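PDB 1ZX5: mannosephosphate isomerase, putative from Archaeoglobus fulgidus, which probably catalyses the interconversion of mannose 6-phosphate and fructose 6-phosphate, as a zinc-dependent type 1 mannose-6-phosphate isomerase of the cupin clan. Local coordinates for residues V100-L110 / E202-T210; R75-I85 / K292-V300. All blocks are in the same frame, centred on the assembly; numbering follows the deposited sequence.

Contact 1 (V100-L110 / E202-T210); sequences VHPSDKAAESL and EKVKKVLNT. With EDO (1,2-ethanediol), chain D.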
loop_
_atom_site.group_PDB
_atom_site.type_symbol
_atom_site.label_atom_id
_atom_site.label_comp_id
_atom_site.label_asym_id
_atom_site.label_seq_id
_atom_site.Cartn_x
_atom_site.Cartn_y
_atom_site.Cartn_z
ATOM N N VAL A 100 -5.597 14.137 -1.221
ATOM C CA VAL A 100 -6.665 13.620 -0.399
ATOM C C VAL A 100 -7.447 12.599 -1.229
ATOM O O VAL A 100 -7.563 12.733 -2.447
ATOM C CB VAL A 100 -7.605 14.790 0.134
ATOM C CG1 VAL A 100 -8.230 15.597 -1.007
ATOM C CG2 VAL A 100 -8.693 14.261 1.086
ATOM N N HIS A 101 -7.966 11.577 -0.558
ATOM C CA HIS A 101 -8.750 10.528 -1.197
ATOM C C HIS A 101 -10.228 10.664 -0.842
ATOM O O HIS A 101 -10.558 11.035 0.288
ATOM C CB HIS A 101 -8.262 9.155 -0.744
ATOM C CG HIS A 101 -6.818 8.899 -1.041
ATOM N ND1 HIS A 101 -6.284 9.025 -2.307
ATOM C CD2 HIS A 101 -5.801 8.500 -0.242
ATOM C CE1 HIS A 101 -4.996 8.736 -2.271
ATOM N NE2 HIS A 101 -4.680 8.408 -1.032
ATOM N N PRO A 102 -11.119 10.335 -1.798
ATOM C CA PRO A 102 -12.549 10.271 -1.506
ATOM C C PRO A 102 -12.945 8.957 -0.800
ATOM O O PRO A 102 -12.270 7.933 -0.956
ATOM C CB PRO A 102 -13.180 10.317 -2.901
ATOM C CG PRO A 102 -12.181 9.614 -3.765
ATOM C CD PRO A 102 -10.824 9.979 -3.205
ATOM N N SER A 103 -14.033 8.996 -0.034
ATOM C CA SER A 103 -14.695 7.776 0.433
ATOM C C SER A 103 -15.435 7.103 -0.728
ATOM O O SER A 103 -15.561 7.683 -1.810
ATOM C CB SER A 103 -15.686 8.119 1.539
ATOM O OG SER A 103 -16.678 9.011 1.056
ATOM N N ASP A 104 -15.921 5.887 -0.504
ATOM C CA ASP A 104 -16.805 5.200 -1.452
ATOM C C ASP A 104 -18.005 6.050 -1.816
ATOM O O ASP A 104 -18.384 6.143 -2.974
ATOM C CB ASP A 104 -17.307 3.874 -0.862
ATOM C CG ASP A 104 -16.264 2.777 -0.916
ATOM O OD1 ASP A 104 -15.223 2.947 -1.603
ATOM O OD2 ASP A 104 -16.483 1.736 -0.256
ATOM N N LYS A 105 -18.596 6.660 -0.800
ATOM C CA LYS A 105 -19.751 7.524 -0.942
ATOM C C LYS A 105 -19.432 8.762 -1.798
ATOM O O LYS A 105 -20.204 9.114 -2.696
ATOM C CB LYS A 105 -20.213 7.928 0.456
ATOM C CG LYS A 105 -21.600 8.511 0.567
ATOM C CD LYS A 105 -22.074 8.453 2.038
ATOM C CE LYS A 105 -23.462 9.086 2.233
ATOM N NZ LYS A 105 -23.478 10.542 1.862
ATOM N N ALA A 106 -18.306 9.417 -1.507
ATOM C CA ALA A 106 -17.883 10.610 -2.239
ATOM C C ALA A 106 -17.511 10.271 -3.685
ATOM O O ALA A 106 -17.878 10.999 -4.594
ATOM C CB ALA A 106 -16.723 11.305 -1.532
ATOM N N ALA A 107 -16.792 9.167 -3.890
ATOM C CA ALA A 107 -16.387 8.742 -5.228
ATOM C C ALA A 107 -17.623 8.459 -6.107
ATOM O O ALA A 107 -17.673 8.850 -7.282
ATOM C CB ALA A 107 -15.474 7.518 -5.153
ATOM N N GLU A 108 -18.621 7.812 -5.505
ATOM C CA GLU A 108 -19.886 7.503 -6.163
ATOM C C GLU A 108 -20.665 8.774 -6.532
ATOM O O GLU A 108 -21.216 8.894 -7.633
ATOM C CB GLU A 108 -20.725 6.574 -5.271
ATOM C CG GLU A 108 -22.156 6.368 -5.749
ATOM C CD GLU A 108 -22.947 5.447 -4.828
ATOM O OE1 GLU A 108 -24.051 5.838 -4.389
ATOM O OE2 GLU A 108 -22.456 4.336 -4.531
ATOM N N SER A 109 -20.687 9.713 -5.592
ATOM C CA SER A 109 -21.331 11.011 -5.753
ATOM C C SER A 109 -20.640 11.880 -6.829
ATOM O O SER A 109 -21.293 12.629 -7.570
ATOM C CB SER A 109 -21.318 11.723 -4.402
ATOM O OG SER A 109 -21.777 13.037 -4.536
ATOM N N LEU A 110 -19.317 11.773 -6.898
ATOM C CA LEU A 110 -18.513 12.432 -7.938
ATOM C C LEU A 110 -18.593 11.722 -9.296
ATOM O O LEU A 110 -18.111 12.254 -10.292
ATOM C CB LEU A 110 -17.042 12.530 -7.492
ATOM C CG LEU A 110 -16.728 13.541 -6.383
ATOM C CD1 LEU A 110 -15.281 13.418 -5.867
ATOM C CD2 LEU A 110 -17.010 14.947 -6.863
ATOM N N GLU A 202 -11.937 21.542 -7.375
ATOM C CA GLU A 202 -13.370 21.253 -7.244
ATOM C C GLU A 202 -13.637 19.921 -6.545
ATOM O O GLU A 202 -14.603 19.814 -5.799
ATOM C CB GLU A 202 -14.089 21.291 -8.594
ATOM C CG GLU A 202 -14.255 22.691 -9.171
ATOM C CD GLU A 202 -15.117 23.607 -8.292
ATOM O OE1 GLU A 202 -16.306 23.268 -8.050
ATOM O OE2 GLU A 202 -14.603 24.670 -7.849
ATOM N N LYS A 203 -12.778 18.926 -6.793
ATOM C CA LYS A 203 -12.873 17.619 -6.159
ATOM C C LYS A 203 -12.396 17.685 -4.711
ATOM O O LYS A 203 -13.025 17.113 -3.835
ATOM C CB LYS A 203 -12.060 16.550 -6.914
ATOM C CG LYS A 203 -12.332 16.410 -8.412
ATOM C CD LYS A 203 -13.731 15.932 -8.724
ATOM C CE LYS A 203 -13.929 15.726 -10.238
ATOM N NZ LYS A 203 -13.716 14.286 -10.618
ATOM N N VAL A 204 -11.274 18.364 -4.478
ATOM C CA VAL A 204 -10.746 18.597 -3.133
ATOM C C VAL A 204 -11.820 19.185 -2.209
ATOM O O VAL A 204 -12.025 18.687 -1.104
ATOM C CB VAL A 204 -9.488 19.528 -3.148
ATOM C CG1 VAL A 204 -9.083 19.929 -1.733
ATOM C CG2 VAL A 204 -8.321 18.854 -3.866
ATOM N N LYS A 205 -12.510 20.226 -2.672
ATOM C CA LYS A 205 -13.535 20.902 -1.870
ATOM C C LYS A 205 -14.652 19.963 -1.411
ATOM O O LYS A 205 -15.159 20.083 -0.304
ATOM C CB LYS A 205 -14.144 22.070 -2.646
ATOM C CG LYS A 205 -13.220 23.260 -2.811
ATOM C CD LYS A 205 -13.998 24.508 -3.269
ATOM C CE LYS A 205 -14.541 24.341 -4.682
ATOM N NZ LYS A 205 -15.108 25.615 -5.246
ATOM N N LYS A 206 -15.017 19.025 -2.271
ATOM C CA LYS A 206 -16.068 18.061 -1.970
ATOM C C LYS A 206 -15.697 16.930 -0.996
ATOM O O LYS A 206 -16.583 16.322 -0.395
ATOM C CB LYS A 206 -16.602 17.493 -3.280
ATOM C CG LYS A 206 -17.450 18.538 -4.021
ATOM C CD LYS A 206 -17.889 18.031 -5.367
ATOM C CE LYS A 206 -18.786 19.037 -6.080
ATOM N NZ LYS A 206 -18.828 18.687 -7.539
ATOM N N VAL A 207 -14.404 16.647 -0.830
ATOM C CA VAL A 207 -13.997 15.477 -0.039
ATOM C C VAL A 207 -13.107 15.821 1.152
ATOM O O VAL A 207 -12.956 15.014 2.058
ATOM C CB VAL A 207 -13.314 14.370 -0.919
ATOM C CG1 VAL A 207 -14.142 14.083 -2.170
ATOM C CG2 VAL A 207 -11.893 14.765 -1.310
ATOM N N LEU A 208 -12.526 17.018 1.149
ATOM C CA LEU A 208 -11.511 17.386 2.137
ATOM C C LEU A 208 -12.071 17.585 3.552
ATOM O O LEU A 208 -13.037 18.340 3.755
ATOM C CB LEU A 208 -10.739 18.636 1.691
ATOM C CG LEU A 208 -9.629 19.130 2.628
ATOM C CD1 LEU A 208 -8.504 18.088 2.754
ATOM C CD2 LEU A 208 -9.100 20.492 2.176
ATOM N N ASN A 209 -11.458 16.894 4.514
ATOM C CA ASN A 209 -11.689 17.156 5.937
ATOM C C ASN A 209 -10.875 18.389 6.344
ATOM O O ASN A 209 -9.642 18.341 6.410
ATOM C CB ASN A 209 -11.303 15.922 6.769
ATOM C CG ASN A 209 -11.676 16.045 8.256
ATOM O OD1 ASN A 209 -12.024 17.120 8.752
ATOM N ND2 ASN A 209 -11.579 14.932 8.971
ATOM N N THR A 210 -11.569 19.492 6.596
ATOM C CA THR A 210 -10.927 20.758 6.947
ATOM C C THR A 210 -10.737 20.948 8.456
ATOM O O THR A 210 -10.202 21.976 8.885
ATOM C CB THR A 210 -11.709 21.963 6.383
ATOM O OG1 THR A 210 -13.088 21.861 6.765
ATOM C CG2 THR A 210 -11.583 22.023 4.844
HETATM C C1 EDO D . -13.367 2.959 2.033
HETATM O O1 EDO D . -12.900 2.432 0.784
HETATM C C2 EDO D . -13.698 4.426 1.824
HETATM O O2 EDO D . -15.055 4.671 2.213
#
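The carbonyl oxygen of V204 is gripped twice: V207 N reaches V204 O at 3.1 Å, and L208 N reaches the same oxygen at 2.8 Å. This turn presents V207 to the segment 100-110, and its two methyl groups divide the work. With CG1 anti to the carbonyl carbon (chi1 -48°), V207 sets that branch against helix 104-109, where V207 CG1 lies 3.8 Å from A106 CB and also touches P102 CB and L110 CD1. The second branch, V207 CG2, meets V100 CG1 at 3.8 Å, the two valines passing each other at a slant. L208 CD1 and V204 CG2 extend this apolar patch around V100 more loosely. One turn on from A106, L110 crosses V207 at about a right angle and pushes CD2 against the lysine stems: L110 CD2 is 3.5 Å from K206 CD and also lies against K203 CD. The bent K203 chain carries its ammonium on to a salt bridge with E112. S103 is the N-cap of helix 104-109, its OG accepting from A106 N at 3.1 Å. Y194 of strand 194-195 packs on P102, L110, K203 and V204, lining both segments, while H101 turns away to bond L192 O through ND1 and meet the H176 ring. With apolar contacts alone between the segments, the joint depends on the shape of V207 and L110 rather than on directed bonds, and the lysines lend it their methylenes while K203 spends its charge on E112.

Contact 2 (R75-I85 / K292-V300); sequences RAAEKFSKFPI and KIVRIYLKV. With ACY (acetic acid), chain E.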
loop_
_atom_site.group_PDB
_atom_site.type_symbol
_atom_site.label_atom_id
_atom_site.label_comp_id
_atom_site.label_asym_id
_atom_site.label_seq_id
_atom_site.Cartn_x
_atom_site.Cartn_y
_atom_site.Cartn_z
ATOM N N ARG A 75 -12.131 -17.266 3.040
ATOM C CA ARG A 75 -13.236 -16.787 3.878
ATOM C C ARG A 75 -13.674 -15.358 3.531
ATOM O O ARG A 75 -14.762 -14.927 3.929
ATOM C CB ARG A 75 -12.889 -16.903 5.365
ATOM C CG ARG A 75 -12.667 -18.337 5.841
ATOM C CD ARG A 75 -12.511 -18.447 7.364
ATOM N NE ARG A 75 -11.419 -17.619 7.869
ATOM C CZ ARG A 75 -11.571 -16.503 8.583
ATOM N NH1 ARG A 75 -12.786 -16.064 8.905
ATOM N NH2 ARG A 75 -10.497 -15.821 8.980
ATOM N N ALA A 76 -12.839 -14.644 2.771
ATOM C CA ALA A 76 -13.132 -13.278 2.325
ATOM C C ALA A 76 -13.852 -13.235 0.970
ATOM O O ALA A 76 -14.136 -12.153 0.461
ATOM C CB ALA A 76 -11.841 -12.457 2.264
ATOM N N ALA A 77 -14.146 -14.406 0.400
ATOM C CA ALA A 77 -14.770 -14.497 -0.922
ATOM C C ALA A 77 -16.161 -13.868 -0.981
ATOM O O ALA A 77 -16.490 -13.210 -1.968
ATOM C CB ALA A 77 -14.813 -15.932 -1.415
ATOM N N GLU A 78 -16.970 -14.055 0.064
ATOM C CA GLU A 78 -18.300 -13.442 0.092
ATOM C C GLU A 78 -18.232 -11.921 0.269
ATOM O O GLU A 78 -19.001 -11.184 -0.361
ATOM C CB GLU A 78 -19.242 -14.101 1.118
ATOM C CG GLU A 78 -18.670 -14.319 2.531
ATOM C CD GLU A 78 -19.346 -15.489 3.270
ATOM O OE1 GLU A 78 -20.607 -15.580 3.244
ATOM O OE2 GLU A 78 -18.614 -16.322 3.874
ATOM N N LYS A 79 -17.285 -11.460 1.085
ATOM C CA LYS A 79 -17.128 -10.030 1.357
ATOM C C LYS A 79 -16.671 -9.210 0.149
ATOM O O LYS A 79 -17.134 -8.090 -0.049
ATOM C CB LYS A 79 -16.176 -9.814 2.539
ATOM C CG LYS A 79 -15.958 -8.349 2.917
ATOM C CD LYS A 79 -15.247 -8.245 4.246
ATOM C CE LYS A 79 -14.984 -6.798 4.592
ATOM N NZ LYS A 79 -14.221 -6.685 5.864
ATOM N N PHE A 80 -15.761 -9.754 -0.652
ATOM C CA PHE A 80 -15.196 -8.999 -1.769
ATOM C C PHE A 80 -15.530 -9.643 -3.102
ATOM O O PHE A 80 -15.206 -10.805 -3.317
ATOM C CB PHE A 80 -13.673 -8.904 -1.639
ATOM C CG PHE A 80 -13.201 -8.246 -0.370
ATOM C CD1 PHE A 80 -13.394 -6.881 -0.158
ATOM C CD2 PHE A 80 -12.540 -8.990 0.605
ATOM C CE1 PHE A 80 -12.939 -6.275 1.010
ATOM C CE2 PHE A 80 -12.082 -8.393 1.774
ATOM C CZ PHE A 80 -12.277 -7.036 1.980
ATOM N N SER A 81 -16.155 -8.889 -4.000
ATOM C CA SER A 81 -16.432 -9.391 -5.347
ATOM C C SER A 81 -15.409 -8.901 -6.376
ATOM O O SER A 81 -15.212 -9.552 -7.413
ATOM C CB SER A 81 -17.863 -9.061 -5.788
ATOM O OG SER A 81 -18.099 -7.668 -5.733
ATOM N N LYS A 82 -14.783 -7.754 -6.112
ATOM C CA LYS A 82 -13.649 -7.295 -6.916
ATOM C C LYS A 82 -12.380 -7.460 -6.097
ATOM O O LYS A 82 -12.440 -7.545 -4.868
ATOM C CB LYS A 82 -13.794 -5.821 -7.316
ATOM C CG LYS A 82 -15.132 -5.450 -7.951
ATOM C CD LYS A 82 -15.129 -3.981 -8.411
ATOM C CE LYS A 82 -16.551 -3.493 -8.750
ATOM N NZ LYS A 82 -17.389 -4.610 -9.299
ATOM N N PHE A 83 -11.234 -7.480 -6.774
ATOM C CA PHE A 83 -9.966 -7.597 -6.082
ATOM C C PHE A 83 -9.847 -6.448 -5.069
ATOM O O PHE A 83 -9.967 -5.286 -5.440
ATOM C CB PHE A 83 -8.789 -7.636 -7.058
ATOM C CG PHE A 83 -7.509 -8.100 -6.427
ATOM C CD1 PHE A 83 -7.218 -9.460 -6.338
ATOM C CD2 PHE A 83 -6.599 -7.178 -5.909
ATOM C CE1 PHE A 83 -6.040 -9.899 -5.746
ATOM C CE2 PHE A 83 -5.416 -7.603 -5.315
ATOM C CZ PHE A 83 -5.130 -8.971 -5.233
ATOM N N PRO A 84 -9.673 -6.791 -3.780
ATOM C CA PRO A 84 -9.890 -5.865 -2.668
ATOM C C PRO A 84 -8.815 -4.809 -2.368
ATOM O O PRO A 84 -9.126 -3.799 -1.731
ATOM C CB PRO A 84 -10.066 -6.806 -1.477
ATOM C CG PRO A 84 -9.280 -8.023 -1.835
ATOM C CD PRO A 84 -9.322 -8.150 -3.319
ATOM N N ILE A 85 -7.580 -5.020 -2.818
ATOM C CA ILE A 85 -6.470 -4.166 -2.400
ATOM C C ILE A 85 -5.480 -3.839 -3.516
ATOM O O ILE A 85 -5.418 -4.524 -4.548
ATOM C CB ILE A 85 -5.663 -4.771 -1.170
ATOM C CG1 ILE A 85 -5.071 -6.152 -1.507
ATOM C CG2 ILE A 85 -6.529 -4.832 0.110
ATOM C CD1 ILE A 85 -4.102 -6.723 -0.414
ATOM N N LYS A 292 12.872 -9.522 8.731
ATOM C CA LYS A 292 11.563 -8.927 8.972
ATOM C C LYS A 292 10.732 -9.110 7.735
ATOM O O LYS A 292 11.131 -8.699 6.641
ATOM C CB LYS A 292 11.671 -7.439 9.337
ATOM C CG LYS A 292 12.468 -7.222 10.615
ATOM C CD LYS A 292 12.418 -5.796 11.071
ATOM C CE LYS A 292 13.522 -5.525 12.083
ATOM N NZ LYS A 292 13.193 -6.129 13.391
ATOM N N ILE A 293 9.595 -9.768 7.902
ATOM C CA ILE A 293 8.714 -10.040 6.781
ATOM C C ILE A 293 7.362 -9.400 7.119
ATOM O O ILE A 293 6.889 -9.496 8.246
ATOM C CB ILE A 293 8.648 -11.587 6.477
ATOM C CG1 ILE A 293 7.966 -11.872 5.124
ATOM C CG2 ILE A 293 8.018 -12.387 7.651
ATOM C CD1 ILE A 293 8.230 -13.291 4.595
ATOM N N VAL A 294 6.773 -8.713 6.148
ATOM C CA VAL A 294 5.499 -8.061 6.347
ATOM C C VAL A 294 4.403 -8.988 5.848
ATOM O O VAL A 294 4.446 -9.447 4.699
ATOM C CB VAL A 294 5.425 -6.700 5.587
ATOM C CG1 VAL A 294 4.099 -5.973 5.901
ATOM C CG2 VAL A 294 6.648 -5.817 5.928
ATOM N N ARG A 295 3.423 -9.264 6.702
ATOM C CA ARG A 295 2.257 -10.030 6.290
ATOM C C ARG A 295 1.076 -9.080 6.061
ATOM O O ARG A 295 0.664 -8.367 6.969
ATOM C CB ARG A 295 1.898 -11.078 7.342
ATOM C CG ARG A 295 0.856 -12.065 6.869
ATOM C CD ARG A 295 0.490 -13.090 7.940
ATOM N NE ARG A 295 -0.251 -12.507 9.053
ATOM C CZ ARG A 295 -1.572 -12.549 9.206
ATOM N NH1 ARG A 295 -2.122 -11.983 10.279
ATOM N NH2 ARG A 295 -2.349 -13.164 8.316
ATOM N N ILE A 296 0.545 -9.088 4.844
ATOM C CA ILE A 296 -0.599 -8.277 4.474
ATOM C C ILE A 296 -1.783 -9.234 4.361
ATOM O O ILE A 296 -1.683 -10.280 3.741
ATOM C CB ILE A 296 -0.331 -7.501 3.133
ATOM C CG1 ILE A 296 0.946 -6.659 3.258
ATOM C CG2 ILE A 296 -1.548 -6.646 2.719
ATOM C CD1 ILE A 296 1.574 -6.222 1.910
ATOM N N TYR A 297 -2.897 -8.899 4.987
ATOM C CA TYR A 297 -4.012 -9.833 5.057
ATOM C C TYR A 297 -5.337 -9.105 4.885
ATOM O O TYR A 297 -5.449 -7.910 5.167
ATOM C CB TYR A 297 -3.994 -10.611 6.395
ATOM C CG TYR A 297 -3.928 -9.708 7.598
ATOM C CD1 TYR A 297 -5.100 -9.231 8.199
ATOM C CD2 TYR A 297 -2.696 -9.300 8.125
ATOM C CE1 TYR A 297 -5.059 -8.388 9.289
ATOM C CE2 TYR A 297 -2.638 -8.455 9.231
ATOM C CZ TYR A 297 -3.826 -7.998 9.804
ATOM O OH TYR A 297 -3.796 -7.157 10.903
ATOM N N LEU A 298 -6.336 -9.846 4.420
ATOM C CA LEU A 298 -7.698 -9.339 4.322
ATOM C C LEU A 298 -8.399 -9.564 5.655
ATOM O O LEU A 298 -8.052 -10.476 6.407
ATOM C CB LEU A 298 -8.441 -10.032 3.182
ATOM C CG LEU A 298 -7.774 -9.985 1.804
ATOM C CD1 LEU A 298 -8.660 -10.688 0.776
ATOM C CD2 LEU A 298 -7.439 -8.537 1.365
ATOM N N LYS A 299 -9.356 -8.702 5.962
ATOM C CA LYS A 299 -10.144 -8.837 7.169
ATOM C C LYS A 299 -11.594 -9.122 6.798
ATOM O O LYS A 299 -12.169 -8.484 5.909
ATOM C CB LYS A 299 -10.046 -7.576 8.021
ATOM C CG LYS A 299 -8.735 -7.445 8.762
ATOM C CD LYS A 299 -8.631 -6.093 9.430
ATOM C CE LYS A 299 -9.542 -6.001 10.651
ATOM N NZ LYS A 299 -9.628 -4.602 11.146
ATOM N N VAL A 300 -12.165 -10.096 7.490
ATOM C CA VAL A 300 -13.521 -10.559 7.245
ATOM C C VAL A 300 -14.275 -10.629 8.575
ATOM O O VAL A 300 -15.154 -9.803 8.836
ATOM C CB VAL A 300 -13.518 -11.956 6.576
ATOM C CG1 VAL A 300 -12.950 -12.992 7.533
ATOM C CG2 VAL A 300 -14.932 -12.351 6.159
HETATM C C ACY E . 9.682 -4.329 14.033
HETATM O O ACY E . 10.894 -4.055 13.908
HETATM O OXT ACY E . 9.227 -5.494 14.083
HETATM C CH3 ACY E . 8.726 -3.191 14.149
#
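The loop 75-85 arches over the C-terminal end of strand 291-298, with the backbones closest at A76 and V300, whose CA atoms are 5.6 Å apart. One hydrogen bond joins the two segments. K79 runs out fully extended, with CG anti to the backbone N (chi1 -179°), and its ammonium meets the backbone carbonyl of K299, K79 NZ to K299 O being 2.7 Å. The donor stands 41° out of the carbonyl plane, with a C=O...N angle of 135°. An alanine here removes the chain beyond CB, which would probably leave K299 O without its mate from the loop and one face of the F80 ring less well covered. That ring is sandwiched: K79 CG lies over the centre of one face and P84 CB over the other, while F80 CE2 approaches L298 CB. L298 is the apolar hub. L298 CD1 touches A76 CB at 3.9 Å. L298 CD2 meets P84 CG at 3.7 Å and also lies against I85 CG2. Further in, I85 CD1 packs obliquely on I296 CG2. At the outer end, R75 crosses V300 at about a right angle, R75 NH1 lying 3.4 Å from V300 CG1, while R75 NH2 is held by G246 O. K299 sends its ammonium the other way, to E226 and T227 O. L73 of helix 61-73 rests on both P84 and L298, and F230 of strand 230-237 touches I85, placing the loop between that helix and the C-terminal end of the central strand of the five-stranded sheet.

How the contacts relate
Both contacts are partly buried, but contact 2 lies nearer the middle of the chain, about 13 Å from its centre against 20 Å for contact 1; their centres are about 25 Å apart and their nearest atoms about 9 Å apart. They share no helix or strand. Contact 1 pairs two short helices and the chain beside them, and its packing across the segments is wholly apolar. Contact 2 sets a loop on a strand end, combining a leucine-centred apolar patch with a lysine-to-carbonyl bond. In sequence, contact 1 is nested inside the span closed by contact 2, which ties the catalytic family region to the C-terminal cupin region. Lysines serve differently: K203 and K206 offer methylenes to a leucine, K79 its ammonium to a carbonyl.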